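PDB 1GYH: arabinan endo-1,5-alpha-l-arabinosidase A from Cellvibrio cellulosa, which cleaves the alpha-1,5-arabinofuranosyl bonds of linear arabinan, releasing almost exclusively arabinotriose, and so takes part in breaking down the plant cell wall. Local coordinates for residues Y77-V82 and I92-N97; R122-A127 and S146-L151; K152-N157 and Q167-I172; V258-N263 and L276-A281. One frame throughout, in Å; residues are numbered along the deposited sequence.

Interaction 1: Y77-V82 and I92-N97; sequences YLYYSV and IGVTVN
Y79 and V94 lie side by side and point the same way from the paired strands of a beta hairpin. CG2 of V94 sits over the middle of the Y79 ring, 3.5 Å from the centroid, in a CH-pi contact. V94 holds this methyl anti to its own backbone N, which sets it above the ring. The same methyl reaches the edge of the Y77 ring. CG2 of V96 makes a second, off-centre CH-pi contact with Y77.

On the other face of the sheet, with CG set between the backbone N and the carbonyl carbon (chi1 60°), the Y80 ring reaches across and lies over the backbone of G93. G93 CA is 3.9 Å from the Y80 ring centroid, and N of T95 lies at the ring edge. The ring packs flat here because G93 has no side chain.

The backbone fixes this register. L78 and T95 exchange two hydrogen bonds, L78 N to T95 O at 2.9 Å and T95 N to L78 O at 3.0 Å. Y80 and G93 form the next hydrogen-bonded pair. Two of the phenol groups are held further out: Y79 OH bonds to L160 O, and Y80 OH to D111 OD1.

The hairpin forms the middle of one blade of the five-bladed propeller. Strand 63-72 flanks 75-82, and strand 110-118 flanks 90-97. M142 of strand 140-144 packs on Y79 and I92.

Interaction 2: R122-A127 and S146-L151; sequences RDLWNA and SFWGGL
Two loops meet where G149 N gives a hydrogen bond to L124 O (2.8 Å), with the donor well above the carbonyl plane, 46° out of it. G149 belongs to a type II' beta turn from F147 to G150, closed by G150 N bonding to F147 O. The turn links strands 140-144 and 151-155 in one blade of the propeller. N126 and S146 probably bind substrate.

The side chain of W148 carries much of the packing. Its CB lies against L124 O, and CE3 and CZ3 of its six-membered ring meet the N126 side chain. CZ3 of W148 is 3.6 Å from ND2 of N126. The amide and ring cross with their planes 66° apart. CG of N126 is anti to the backbone N (chi1 -169°), which carries the amide across to these atoms.

The polar ends are held from outside: N126 OD1 by S90 OG, S146 OG by E192, the probable proton donor, and W148 NE1 by D183 O. S90 is thus a second-shell residue that probably positions N126.

Waters fill in between the loops. One water accepts from both N126 N and S146 N (3.0 Å to the latter). A second water donates to S146 OG at 2.8 Å and accepts a weak bond from N126 ND2.

Interaction 3: K152-N157 and Q167-I172; sequences KLFKLN and QEWHSI
The third and fourth strands of one propeller blade, 151-155 and 169-173, pair antiparallel here. L153 and H170 form the hydrogen-bonded pair, with both bonds 2.9 Å long: L153 N to H170 O, and H170 N to L153 O. K155 N extends the ladder by donating to E168 O.

F154 and W169 carry one face. CB of F154 sits over the five-membered ring of W169, 3.6 Å from its centroid and almost on the ring normal. Beyond it the phenyl ring and the six-membered ring form an offset stack, with centroids 4.9 Å apart and planes at 19°. A chi1 of 68° lays the F154 phenyl alongside the indole. W169 NE1 donates to Q167 OE1, which helps to fix the turn of the indole. K152 crosses the W169 side chain at about a right angle, its CB near CZ3. Its chain bends at chi2, and NZ then bonds to S171 OG at 2.9 Å.

On the other face, CB of L153 packs against CG2 of I172. OE2 of E168 takes a bond from H170 NE2 in the imidazole plane, through the anti lone pair. Its OE1 makes a long salt bridge with K155 NZ at 3.7 Å; a water bonds to both atoms, and NZ also bonds to Q139 OE1. The E168 carboxylate thus lies between a lysine and a histidine, a setting that would favour its ionised form.

Interaction 4: V258-N263 and L276-A281; sequences VGLGHN and LHAYEA
The H277 ring has G261 O over one face, 3.7 Å above the plane and towards the rim. The ring of H8 stacks on H277, and CE2 of Y279 lies at the H277 edge. V258 O meets the Y279 ring at its edge, while Y279 CD2 comes to 3.3 Å from G259 O. H277 and Y279 sit on the beta hairpin of strands 257-268 and 271-280, in one blade of the propeller.

H277 and G261 bond both ways through their backbones, G261 N to H277 O at 3.0 Å and H277 N to G261 O at 3.3 Å. Further along, two residues face one, as in a beta bulge. V258 N donates to Y279 O, and Y279 N donates to G259 O in a nearly straight bond of 174°. On the face away from the rings, CB of L260 packs on CB of A278 at 3.7 Å.

The H277 end of the pairing adjoins the active site. H262, a likely calcium ligand, lies close to D9, the probable proton acceptor. H277 ND1 bonds to D9 N, so H277 is a second-shell residue that probably positions D9. A chi1 of 72° swings the H277 ring over until CE1 touches CB of H262. Y279 OH bonds to H8 NE2, and it also takes a weak hydrogen bond from H277 NE2 at 3.1 Å.

Along the chain the four contacts follow in series: each closes before the next opens, and none nests or crosses. Interaction 1 closes a hairpin in one blade. Interaction 2 then joins the loop after strand 110-118 to the turn before strand 151-155. Its first loop touches interaction 1, where I92 CG1 packs on A127 O. Interaction 3 takes up directly where it ends. L151 O and I172 N probably share a hydrogen bond, and W125 packs on both K152 and W169. Interaction 2 therefore bridges the blade of interaction 1 to that of interaction 3. Interaction 4 closes a hairpin in a later blade, with its centre about 28 Å from that of interaction 3. Interactions 2 and 4 both bring residues to the active site.

Interaction 1: Y77-V82 and I92-N97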
loop_
_atom_site.group_PDB
_atom_site.type_symbol
_atom_site.label_atom_id
_atom_site.label_comp_id
_atom_site.label_asym_id
_atom_site.label_seq_id
_atom_site.Cartn_x
_atom_site.Cartn_y
_atom_site.Cartn_z
ATOM N N TYR A 77 -1.928 13.021 -6.269
ATOM C CA TYR A 77 -2.196 12.923 -4.840
ATOM C C TYR A 77 -1.332 11.786 -4.254
ATOM O O TYR A 77 -1.458 10.627 -4.646
ATOM C CB TYR A 77 -3.666 12.642 -4.574
ATOM C CG TYR A 77 -4.611 13.762 -4.873
ATOM C CD1 TYR A 77 -4.909 14.120 -6.190
ATOM C CD2 TYR A 77 -5.215 14.475 -3.876
ATOM C CE1 TYR A 77 -5.758 15.130 -6.469
ATOM C CE2 TYR A 77 -6.077 15.508 -4.171
ATOM C CZ TYR A 77 -6.338 15.826 -5.461
ATOM O OH TYR A 77 -7.190 16.843 -5.767
ATOM N N LEU A 78 -0.446 12.147 -3.319
ATOM C CA LEU A 78 0.450 11.211 -2.677
ATOM C C LEU A 78 0.055 11.137 -1.197
ATOM O O LEU A 78 0.311 12.064 -0.436
ATOM C CB LEU A 78 1.888 11.693 -2.840
ATOM C CG LEU A 78 2.960 10.912 -2.059
ATOM C CD1 LEU A 78 2.929 9.435 -2.541
ATOM C CD2 LEU A 78 4.376 11.478 -2.196
ATOM N N TYR A 79 -0.575 10.036 -0.826
ATOM C CA TYR A 79 -0.931 9.713 0.553
ATOM C C TYR A 79 0.258 9.040 1.234
ATOM O O TYR A 79 1.024 8.362 0.585
ATOM C CB TYR A 79 -2.176 8.820 0.598
ATOM C CG TYR A 79 -3.354 9.507 -0.045
ATOM C CD1 TYR A 79 -3.526 9.490 -1.451
ATOM C CD2 TYR A 79 -4.267 10.225 0.722
ATOM C CE1 TYR A 79 -4.601 10.158 -2.036
ATOM C CE2 TYR A 79 -5.324 10.905 0.139
ATOM C CZ TYR A 79 -5.503 10.847 -1.228
ATOM O OH TYR A 79 -6.540 11.531 -1.775
ATOM N N TYR A 80 0.416 9.262 2.549
ATOM C CA TYR A 80 1.609 8.818 3.271
ATOM C C TYR A 80 1.222 8.663 4.751
ATOM O O TYR A 80 0.234 9.263 5.199
ATOM C CB TYR A 80 2.789 9.827 3.096
ATOM C CG TYR A 80 2.483 11.234 3.617
ATOM C CD1 TYR A 80 2.646 11.535 4.970
ATOM C CD2 TYR A 80 1.942 12.232 2.776
ATOM C CE1 TYR A 80 2.337 12.781 5.480
ATOM C CE2 TYR A 80 1.607 13.494 3.264
ATOM C CZ TYR A 80 1.812 13.772 4.641
ATOM O OH TYR A 80 1.513 14.997 5.195
ATOM N N SER A 81 2.000 7.852 5.482
ATOM C CA SER A 81 1.707 7.495 6.883
ATOM C C SER A 81 2.826 8.018 7.809
ATOM O O SER A 81 4.009 7.864 7.520
ATOM C CB SER A 81 1.572 5.968 7.049
ATOM O OG SER A 81 0.809 5.378 5.989
ATOM N N VAL A 82 2.416 8.664 8.888
ATOM C CA VAL A 82 3.287 9.029 10.040
ATOM C C VAL A 82 2.911 8.093 11.199
ATOM O O VAL A 82 1.754 7.982 11.585
ATOM C CB VAL A 82 3.044 10.485 10.425
ATOM C CG1 VAL A 82 3.664 10.803 11.793
ATOM C CG2 VAL A 82 3.584 11.440 9.365
ATOM N N ILE A 92 -2.601 9.405 8.536
ATOM C CA ILE A 92 -2.415 9.475 7.084
ATOM C C ILE A 92 -2.594 10.897 6.615
ATOM O O ILE A 92 -3.611 11.550 6.900
ATOM C CB ILE A 92 -3.386 8.497 6.371
ATOM C CG1 ILE A 92 -3.017 7.059 6.680
ATOM C CG2 ILE A 92 -3.360 8.740 4.864
ATOM C CD1 ILE A 92 -4.191 6.042 6.475
ATOM N N GLY A 93 -1.568 11.390 5.932
ATOM C CA GLY A 93 -1.575 12.684 5.310
ATOM C C GLY A 93 -1.669 12.600 3.780
ATOM O O GLY A 93 -1.553 11.527 3.206
ATOM N N VAL A 94 -1.860 13.739 3.147
ATOM C CA VAL A 94 -1.760 13.808 1.684
ATOM C C VAL A 94 -1.091 15.085 1.207
ATOM O O VAL A 94 -1.393 16.178 1.696
ATOM C CB VAL A 94 -3.158 13.582 1.018
ATOM C CG1 VAL A 94 -4.120 14.661 1.344
ATOM C CG2 VAL A 94 -3.011 13.411 -0.510
ATOM N N THR A 95 -0.146 14.926 0.279
ATOM C CA THR A 95 0.499 16.032 -0.392
ATOM C C THR A 95 0.299 15.927 -1.920
ATOM O O THR A 95 0.276 14.846 -2.474
ATOM C CB THR A 95 2.007 16.120 0.043
ATOM O OG1 THR A 95 2.668 17.233 -0.578
ATOM C CG2 THR A 95 2.796 14.878 -0.354
ATOM N N VAL A 96 0.156 17.069 -2.565
ATOM C CA VAL A 96 -0.294 17.181 -3.961
ATOM C C VAL A 96 0.696 17.948 -4.801
ATOM O O VAL A 96 1.284 18.917 -4.338
ATOM C CB VAL A 96 -1.657 17.863 -4.006
ATOM C CG1 VAL A 96 -2.266 17.805 -5.420
ATOM C CG2 VAL A 96 -2.592 17.170 -3.046
ATOM N N ASN A 97 0.883 17.499 -6.039
ATOM C CA ASN A 97 1.765 18.139 -7.009
ATOM C C ASN A 97 1.034 18.205 -8.380
ATOM O O ASN A 97 0.196 17.334 -8.694
ATOM C CB ASN A 97 3.033 17.303 -7.146
ATOM C CG ASN A 97 4.236 18.107 -7.629
ATOM O OD1 ASN A 97 4.108 19.065 -8.395
ATOM N ND2 ASN A 97 5.421 17.701 -7.194
#

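Interaction 2: R122-A127 and S146-L151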
loop_
_atom_site.group_PDB
_atom_site.type_symbol
_atom_site.label_atom_id
_atom_site.label_comp_id
_atom_site.label_asym_id
_atom_site.label_seq_id
_atom_site.Cartn_x
_atom_site.Cartn_y
_atom_site.Cartn_z
ATOM N N ARG A 122 -9.107 5.237 21.954
ATOM C CA ARG A 122 -10.290 5.722 21.260
ATOM C C ARG A 122 -10.601 4.790 20.079
ATOM O O ARG A 122 -11.740 4.291 19.955
ATOM C CB ARG A 122 -10.114 7.143 20.746
ATOM C CG ARG A 122 -11.443 7.756 20.131
ATOM C CD ARG A 122 -11.242 9.150 19.497
ATOM N NE ARG A 122 -10.571 9.052 18.195
ATOM C CZ ARG A 122 -10.092 10.071 17.468
ATOM N NH1 ARG A 122 -10.216 11.333 17.891
ATOM N NH2 ARG A 122 -9.521 9.831 16.280
ATOM N N ASP A 123 -9.594 4.534 19.251
ATOM C CA ASP A 123 -9.782 3.764 17.986
ATOM C C ASP A 123 -9.178 2.366 17.990
ATOM O O ASP A 123 -8.012 2.201 18.281
ATOM C CB ASP A 123 -9.207 4.556 16.806
ATOM C CG ASP A 123 -9.667 5.983 16.796
ATOM O OD1 ASP A 123 -10.923 6.258 16.786
ATOM O OD2 ASP A 123 -8.836 6.914 16.794
ATOM N N LEU A 124 -9.973 1.366 17.606
ATOM C CA LEU A 124 -9.499 -0.001 17.423
ATOM C C LEU A 124 -9.035 -0.269 15.964
ATOM O O LEU A 124 -9.359 -1.278 15.346
ATOM C CB LEU A 124 -10.543 -0.980 17.931
ATOM C CG LEU A 124 -9.955 -2.158 18.705
ATOM C CD1 LEU A 124 -9.099 -1.685 19.906
ATOM C CD2 LEU A 124 -11.045 -3.056 19.225
ATOM N N TRP A 125 -8.259 0.666 15.442
ATOM C CA TRP A 125 -7.594 0.527 14.154
ATOM C C TRP A 125 -6.351 1.396 14.187
ATOM O O TRP A 125 -6.181 2.228 15.115
ATOM C CB TRP A 125 -8.532 0.944 12.991
ATOM C CG TRP A 125 -9.527 2.081 13.288
ATOM C CD1 TRP A 125 -10.811 1.942 13.752
ATOM C CD2 TRP A 125 -9.333 3.487 13.097
ATOM N NE1 TRP A 125 -11.406 3.172 13.877
ATOM C CE2 TRP A 125 -10.519 4.139 13.488
ATOM C CE3 TRP A 125 -8.267 4.272 12.669
ATOM C CZ2 TRP A 125 -10.659 5.530 13.452
ATOM C CZ3 TRP A 125 -8.421 5.657 12.627
ATOM C CH2 TRP A 125 -9.584 6.264 13.036
ATOM N N ASN A 126 -5.541 1.259 13.142
ATOM C CA ASN A 126 -4.261 1.938 12.994
ATOM C C ASN A 126 -4.251 2.684 11.642
ATOM O O ASN A 126 -4.377 2.058 10.591
ATOM C CB ASN A 126 -3.113 0.915 13.082
ATOM C CG ASN A 126 -1.740 1.576 13.204
ATOM O OD1 ASN A 126 -1.648 2.797 13.371
ATOM N ND2 ASN A 126 -0.676 0.777 13.099
ATOM N N ALA A 127 -4.149 4.015 11.706
ATOM C CA ALA A 127 -4.167 4.894 10.547
ATOM C C ALA A 127 -2.829 4.933 9.797
ATOM O O ALA A 127 -2.102 5.936 9.834
ATOM C CB ALA A 127 -4.607 6.275 10.959
ATOM N N SER A 146 -3.876 -1.761 9.672
ATOM C CA SER A 146 -2.800 -2.694 10.094
ATOM C C SER A 146 -3.041 -3.110 11.528
ATOM O O SER A 146 -3.122 -2.246 12.405
ATOM C CB SER A 146 -1.436 -1.983 10.011
ATOM O OG SER A 146 -0.362 -2.815 10.480
ATOM N N PHE A 147 -3.216 -4.408 11.761
ATOM C CA PHE A 147 -3.426 -4.973 13.089
ATOM C C PHE A 147 -4.672 -4.358 13.780
ATOM O O PHE A 147 -5.623 -3.925 13.126
ATOM C CB PHE A 147 -2.085 -4.908 13.921
ATOM C CG PHE A 147 -0.988 -5.883 13.463
ATOM C CD1 PHE A 147 -0.316 -5.718 12.252
ATOM C CD2 PHE A 147 -0.609 -6.936 14.254
ATOM C CE1 PHE A 147 0.664 -6.592 11.852
ATOM C CE2 PHE A 147 0.413 -7.844 13.847
ATOM C CZ PHE A 147 1.047 -7.665 12.679
ATOM N N TRP A 148 -4.694 -4.323 15.115
ATOM C CA TRP A 148 -5.895 -3.894 15.835
ATOM C C TRP A 148 -7.156 -4.574 15.246
ATOM O O TRP A 148 -7.153 -5.808 15.087
ATOM C CB TRP A 148 -5.936 -2.349 15.893
ATOM C CG TRP A 148 -4.934 -1.800 16.951
ATOM C CD1 TRP A 148 -5.208 -1.472 18.280
ATOM C CD2 TRP A 148 -3.526 -1.586 16.775
ATOM N NE1 TRP A 148 -4.057 -1.041 18.900
ATOM C CE2 TRP A 148 -3.007 -1.108 18.015
ATOM C CE3 TRP A 148 -2.641 -1.737 15.700
ATOM C CZ2 TRP A 148 -1.654 -0.790 18.191
ATOM C CZ3 TRP A 148 -1.278 -1.420 15.878
ATOM C CH2 TRP A 148 -0.806 -0.948 17.128
ATOM N N GLY A 149 -8.212 -3.813 14.986
ATOM C CA GLY A 149 -9.498 -4.328 14.497
ATOM C C GLY A 149 -9.612 -4.421 12.961
ATOM O O GLY A 149 -10.734 -4.500 12.404
ATOM N N GLY A 150 -8.464 -4.404 12.293
ATOM C CA GLY A 150 -8.329 -4.700 10.875
ATOM C C GLY A 150 -8.413 -3.548 9.870
ATOM O O GLY A 150 -8.017 -2.411 10.143
ATOM N N LEU A 151 -8.984 -3.865 8.695
ATOM C CA LEU A 151 -8.919 -2.992 7.533
ATOM C C LEU A 151 -10.262 -2.317 7.304
ATOM O O LEU A 151 -11.311 -2.940 7.415
ATOM C CB LEU A 151 -8.453 -3.772 6.305
ATOM C CG LEU A 151 -7.291 -4.730 6.472
ATOM C CD1 LEU A 151 -6.854 -5.346 5.140
ATOM C CD2 LEU A 151 -6.066 -4.013 7.162
HETATM O O HOH W 1 -6.045 -1.453 11.741
HETATM O O HOH W 2 0.765 -1.933 12.901
#

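Interaction 3: K152-N157 and Q167-I172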
loop_
_atom_site.group_PDB
_atom_site.type_symbol
_atom_site.label_atom_id
_atom_site.label_comp_id
_atom_site.label_asym_id
_atom_site.label_seq_id
_atom_site.Cartn_x
_atom_site.Cartn_y
_atom_site.Cartn_z
ATOM N N LYS A 152 -10.210 -1.027 7.009
ATOM C CA LYS A 152 -11.382 -0.184 6.891
ATOM C C LYS A 152 -11.426 0.556 5.558
ATOM O O LYS A 152 -10.408 0.756 4.897
ATOM C CB LYS A 152 -11.421 0.905 7.988
ATOM C CG LYS A 152 -11.351 0.442 9.463
ATOM C CD LYS A 152 -12.632 -0.114 9.943
ATOM C CE LYS A 152 -12.666 -0.356 11.489
ATOM N NZ LYS A 152 -13.912 -1.110 11.828
ATOM N N LEU A 153 -12.629 0.976 5.198
ATOM C CA LEU A 153 -12.901 1.729 3.989
ATOM C C LEU A 153 -13.795 2.889 4.315
ATOM O O LEU A 153 -14.813 2.701 4.954
ATOM C CB LEU A 153 -13.625 0.815 2.963
ATOM C CG LEU A 153 -13.880 1.409 1.588
ATOM C CD1 LEU A 153 -12.618 1.317 0.722
ATOM C CD2 LEU A 153 -15.134 0.763 0.865
ATOM N N PHE A 154 -13.468 4.101 3.885
ATOM C CA PHE A 154 -14.359 5.222 4.120
ATOM C C PHE A 154 -14.426 6.130 2.930
ATOM O O PHE A 154 -13.501 6.188 2.135
ATOM C CB PHE A 154 -14.024 6.056 5.410
ATOM C CG PHE A 154 -12.734 6.826 5.333
ATOM C CD1 PHE A 154 -11.538 6.219 5.701
ATOM C CD2 PHE A 154 -12.706 8.149 4.920
ATOM C CE1 PHE A 154 -10.345 6.878 5.600
ATOM C CE2 PHE A 154 -11.471 8.846 4.845
ATOM C CZ PHE A 154 -10.300 8.192 5.188
ATOM N N LYS A 155 -15.538 6.843 2.829
ATOM C CA LYS A 155 -15.744 7.759 1.704
ATOM C C LYS A 155 -14.992 9.103 1.842
ATOM O O LYS A 155 -15.029 9.768 2.908
ATOM C CB LYS A 155 -17.231 7.971 1.480
ATOM C CG LYS A 155 -17.563 8.654 0.134
ATOM C CD LYS A 155 -19.044 8.352 -0.261
ATOM C CE LYS A 155 -19.993 9.364 0.172
ATOM N NZ LYS A 155 -21.458 8.947 -0.201
ATOM N N LEU A 156 -14.280 9.494 0.781
ATOM C CA LEU A 156 -13.499 10.758 0.781
ATOM C C LEU A 156 -14.349 11.922 0.306
ATOM O O LEU A 156 -15.321 11.718 -0.440
ATOM C CB LEU A 156 -12.256 10.647 -0.107
ATOM C CG LEU A 156 -11.142 9.788 0.506
ATOM C CD1 LEU A 156 -10.149 9.352 -0.542
ATOM C CD2 LEU A 156 -10.439 10.552 1.662
ATOM N N ASN A 157 -14.017 13.130 0.777
ATOM C CA ASN A 157 -14.710 14.336 0.386
ATOM C C ASN A 157 -14.337 14.707 -1.035
ATOM O O ASN A 157 -13.544 14.012 -1.663
ATOM C CB ASN A 157 -14.474 15.531 1.370
ATOM C CG ASN A 157 -13.047 16.072 1.347
ATOM O OD1 ASN A 157 -12.178 15.502 0.714
ATOM N ND2 ASN A 157 -12.809 17.160 2.069
ATOM N N GLN A 167 -20.023 11.116 7.586
ATOM C CA GLN A 167 -19.075 10.051 7.301
ATOM C C GLN A 167 -19.750 8.751 6.954
ATOM O O GLN A 167 -20.828 8.470 7.451
ATOM C CB GLN A 167 -18.079 9.870 8.495
ATOM C CG GLN A 167 -17.264 11.156 8.745
ATOM C CD GLN A 167 -15.936 10.996 9.500
ATOM O OE1 GLN A 167 -15.479 9.887 9.769
ATOM N NE2 GLN A 167 -15.293 12.150 9.807
ATOM N N GLU A 168 -19.108 7.963 6.095
ATOM C CA GLU A 168 -19.530 6.596 5.775
ATOM C C GLU A 168 -18.360 5.639 5.774
ATOM O O GLU A 168 -17.417 5.769 4.962
ATOM C CB GLU A 168 -20.215 6.533 4.383
ATOM C CG GLU A 168 -20.928 5.204 4.107
ATOM C CD GLU A 168 -21.550 5.087 2.707
ATOM O OE1 GLU A 168 -21.929 6.150 2.130
ATOM O OE2 GLU A 168 -21.650 3.918 2.210
ATOM N N TRP A 169 -18.446 4.637 6.652
ATOM C CA TRP A 169 -17.393 3.672 6.869
ATOM C C TRP A 169 -17.883 2.257 6.688
ATOM O O TRP A 169 -19.027 1.966 6.979
ATOM C CB TRP A 169 -16.903 3.783 8.344
ATOM C CG TRP A 169 -16.022 5.005 8.581
ATOM C CD1 TRP A 169 -16.393 6.311 8.448
ATOM C CD2 TRP A 169 -14.620 5.027 8.950
ATOM N NE1 TRP A 169 -15.330 7.130 8.735
ATOM C CE2 TRP A 169 -14.231 6.373 9.025
ATOM C CE3 TRP A 169 -13.663 4.043 9.212
ATOM C CZ2 TRP A 169 -12.924 6.772 9.361
ATOM C CZ3 TRP A 169 -12.359 4.444 9.577
ATOM C CH2 TRP A 169 -12.012 5.782 9.637
ATOM N N HIS A 170 -16.966 1.380 6.322
ATOM C CA HIS A 170 -17.185 -0.052 6.213
ATOM C C HIS A 170 -15.952 -0.858 6.622
ATOM O O HIS A 170 -14.812 -0.582 6.183
ATOM C CB HIS A 170 -17.577 -0.464 4.734
ATOM C CG HIS A 170 -18.766 0.278 4.207
ATOM N ND1 HIS A 170 -20.065 -0.129 4.450
ATOM C CD2 HIS A 170 -18.857 1.438 3.517
ATOM C CE1 HIS A 170 -20.901 0.759 3.942
ATOM N NE2 HIS A 170 -20.193 1.703 3.346
ATOM N N SER A 171 -16.161 -1.894 7.420
ATOM C CA SER A 171 -15.105 -2.872 7.647
ATOM C C SER A 171 -14.996 -3.795 6.420
ATOM O O SER A 171 -16.026 -4.206 5.881
ATOM C CB SER A 171 -15.393 -3.713 8.894
ATOM O OG SER A 171 -15.462 -2.878 10.063
ATOM N N ILE A 172 -13.789 -4.112 5.988
ATOM C CA ILE A 172 -13.577 -4.946 4.795
ATOM C C ILE A 172 -12.784 -6.226 5.055
ATOM O O ILE A 172 -12.980 -7.215 4.364
ATOM C CB ILE A 172 -13.013 -4.111 3.578
ATOM C CG1 ILE A 172 -11.636 -3.466 3.879
ATOM C CG2 ILE A 172 -14.081 -3.073 3.121
ATOM C CD1 ILE A 172 -10.936 -2.720 2.704
HETATM O O HOH W 3 -16.771 9.594 5.104
HETATM O O HOH W 4 -22.203 8.594 2.227
#

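Interaction 4: V258-N263 and L276-A281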
loop_
_atom_site.group_PDB
_atom_site.type_symbol
_atom_site.label_atom_id
_atom_site.label_comp_id
_atom_site.label_asym_id
_atom_site.label_seq_id
_atom_site.Cartn_x
_atom_site.Cartn_y
_atom_site.Cartn_z
ATOM N N VAL A 258 12.399 -14.627 1.340
ATOM C CA VAL A 258 11.820 -15.041 2.628
ATOM C C VAL A 258 10.959 -13.932 3.150
ATOM O O VAL A 258 11.428 -12.954 3.734
ATOM C CB VAL A 258 12.909 -15.501 3.613
ATOM C CG1 VAL A 258 12.316 -15.963 4.931
ATOM C CG2 VAL A 258 13.688 -16.627 3.011
ATOM N N GLY A 259 9.672 -14.056 2.855
ATOM C CA GLY A 259 8.705 -13.017 3.090
ATOM C C GLY A 259 8.560 -12.087 1.920
ATOM O O GLY A 259 9.560 -11.703 1.295
ATOM N N LEU A 260 7.315 -11.708 1.631
ATOM C CA LEU A 260 7.035 -10.782 0.540
ATOM C C LEU A 260 5.656 -10.206 0.713
ATOM O O LEU A 260 4.850 -10.772 1.406
ATOM C CB LEU A 260 7.235 -11.486 -0.836
ATOM C CG LEU A 260 6.487 -12.800 -1.163
ATOM C CD1 LEU A 260 5.037 -12.632 -1.378
ATOM C CD2 LEU A 260 7.136 -13.402 -2.446
ATOM N N GLY A 261 5.369 -9.043 0.157
ATOM C CA GLY A 261 4.077 -8.456 0.373
ATOM C C GLY A 261 4.013 -6.944 0.236
ATOM O O GLY A 261 4.807 -6.328 -0.501
ATOM N N HIS A 262 3.053 -6.376 0.959
ATOM C CA HIS A 262 2.631 -4.963 0.904
ATOM C C HIS A 262 2.532 -4.480 -0.533
ATOM O O HIS A 262 3.349 -3.679 -0.983
ATOM C CB HIS A 262 3.514 -3.997 1.734
ATOM C CG HIS A 262 2.801 -2.705 2.036
ATOM N ND1 HIS A 262 2.547 -2.274 3.324
ATOM C CD2 HIS A 262 2.167 -1.835 1.221
ATOM C CE1 HIS A 262 1.838 -1.161 3.282
ATOM N NE2 HIS A 262 1.591 -0.877 2.014
ATOM N N ASN A 263 1.552 -5.025 -1.251
ATOM C CA ASN A 263 1.489 -4.856 -2.696
ATOM C C ASN A 263 0.631 -3.715 -3.171
ATOM O O ASN A 263 -0.188 -3.161 -2.443
ATOM C CB ASN A 263 0.961 -6.155 -3.369
ATOM C CG ASN A 263 -0.501 -6.306 -3.235
ATOM O OD1 ASN A 263 -0.975 -6.629 -2.150
ATOM N ND2 ASN A 263 -1.264 -6.033 -4.326
ATOM N N LEU A 276 5.310 -5.399 -5.673
ATOM C CA LEU A 276 5.536 -5.761 -4.260
ATOM C C LEU A 276 7.018 -5.694 -3.859
ATOM O O LEU A 276 7.899 -5.506 -4.712
ATOM C CB LEU A 276 4.991 -7.172 -3.982
ATOM C CG LEU A 276 5.525 -8.388 -4.752
ATOM C CD1 LEU A 276 6.922 -8.764 -4.281
ATOM C CD2 LEU A 276 4.642 -9.578 -4.527
ATOM N N HIS A 277 7.292 -5.833 -2.554
ATOM C CA HIS A 277 8.670 -6.047 -2.118
ATOM C C HIS A 277 8.856 -7.459 -1.610
ATOM O O HIS A 277 7.905 -8.089 -1.139
ATOM C CB HIS A 277 9.147 -5.002 -1.090
ATOM C CG HIS A 277 8.547 -5.145 0.277
ATOM N ND1 HIS A 277 7.624 -4.248 0.776
ATOM C CD2 HIS A 277 8.760 -6.053 1.261
ATOM C CE1 HIS A 277 7.294 -4.595 2.008
ATOM N NE2 HIS A 277 7.950 -5.698 2.324
ATOM N N ALA A 278 10.083 -7.939 -1.719
ATOM C CA ALA A 278 10.439 -9.275 -1.315
ATOM C C ALA A 278 11.846 -9.300 -0.729
ATOM O O ALA A 278 12.766 -8.724 -1.303
ATOM C CB ALA A 278 10.312 -10.254 -2.524
ATOM N N TYR A 279 12.017 -10.032 0.388
ATOM C CA TYR A 279 13.303 -10.025 1.109
ATOM C C TYR A 279 14.287 -11.085 0.584
ATOM O O TYR A 279 14.037 -12.292 0.698
ATOM C CB TYR A 279 13.041 -10.215 2.639
ATOM C CG TYR A 279 12.059 -9.209 3.262
ATOM C CD1 TYR A 279 12.443 -7.876 3.564
ATOM C CD2 TYR A 279 10.756 -9.566 3.569
ATOM C CE1 TYR A 279 11.524 -6.955 4.123
ATOM C CE2 TYR A 279 9.844 -8.637 4.132
ATOM C CZ TYR A 279 10.230 -7.332 4.433
ATOM O OH TYR A 279 9.308 -6.396 5.009
ATOM N N GLU A 280 15.425 -10.653 0.065
ATOM C CA GLU A 280 16.343 -11.532 -0.637
ATOM C C GLU A 280 17.288 -12.196 0.325
ATOM O O GLU A 280 18.216 -11.540 0.832
ATOM C CB GLU A 280 17.181 -10.746 -1.668
ATOM C CG GLU A 280 17.934 -11.639 -2.643
ATOM C CD GLU A 280 18.618 -10.885 -3.781
ATOM O OE1 GLU A 280 18.620 -9.639 -3.817
ATOM O OE2 GLU A 280 19.188 -11.577 -4.653
ATOM N N ALA A 281 17.124 -13.509 0.507
ATOM C CA ALA A 281 17.924 -14.240 1.466
ATOM C C ALA A 281 19.414 -14.188 1.177
ATOM O O ALA A 281 20.208 -14.156 2.105
ATOM C CB ALA A 281 17.461 -15.680 1.578
#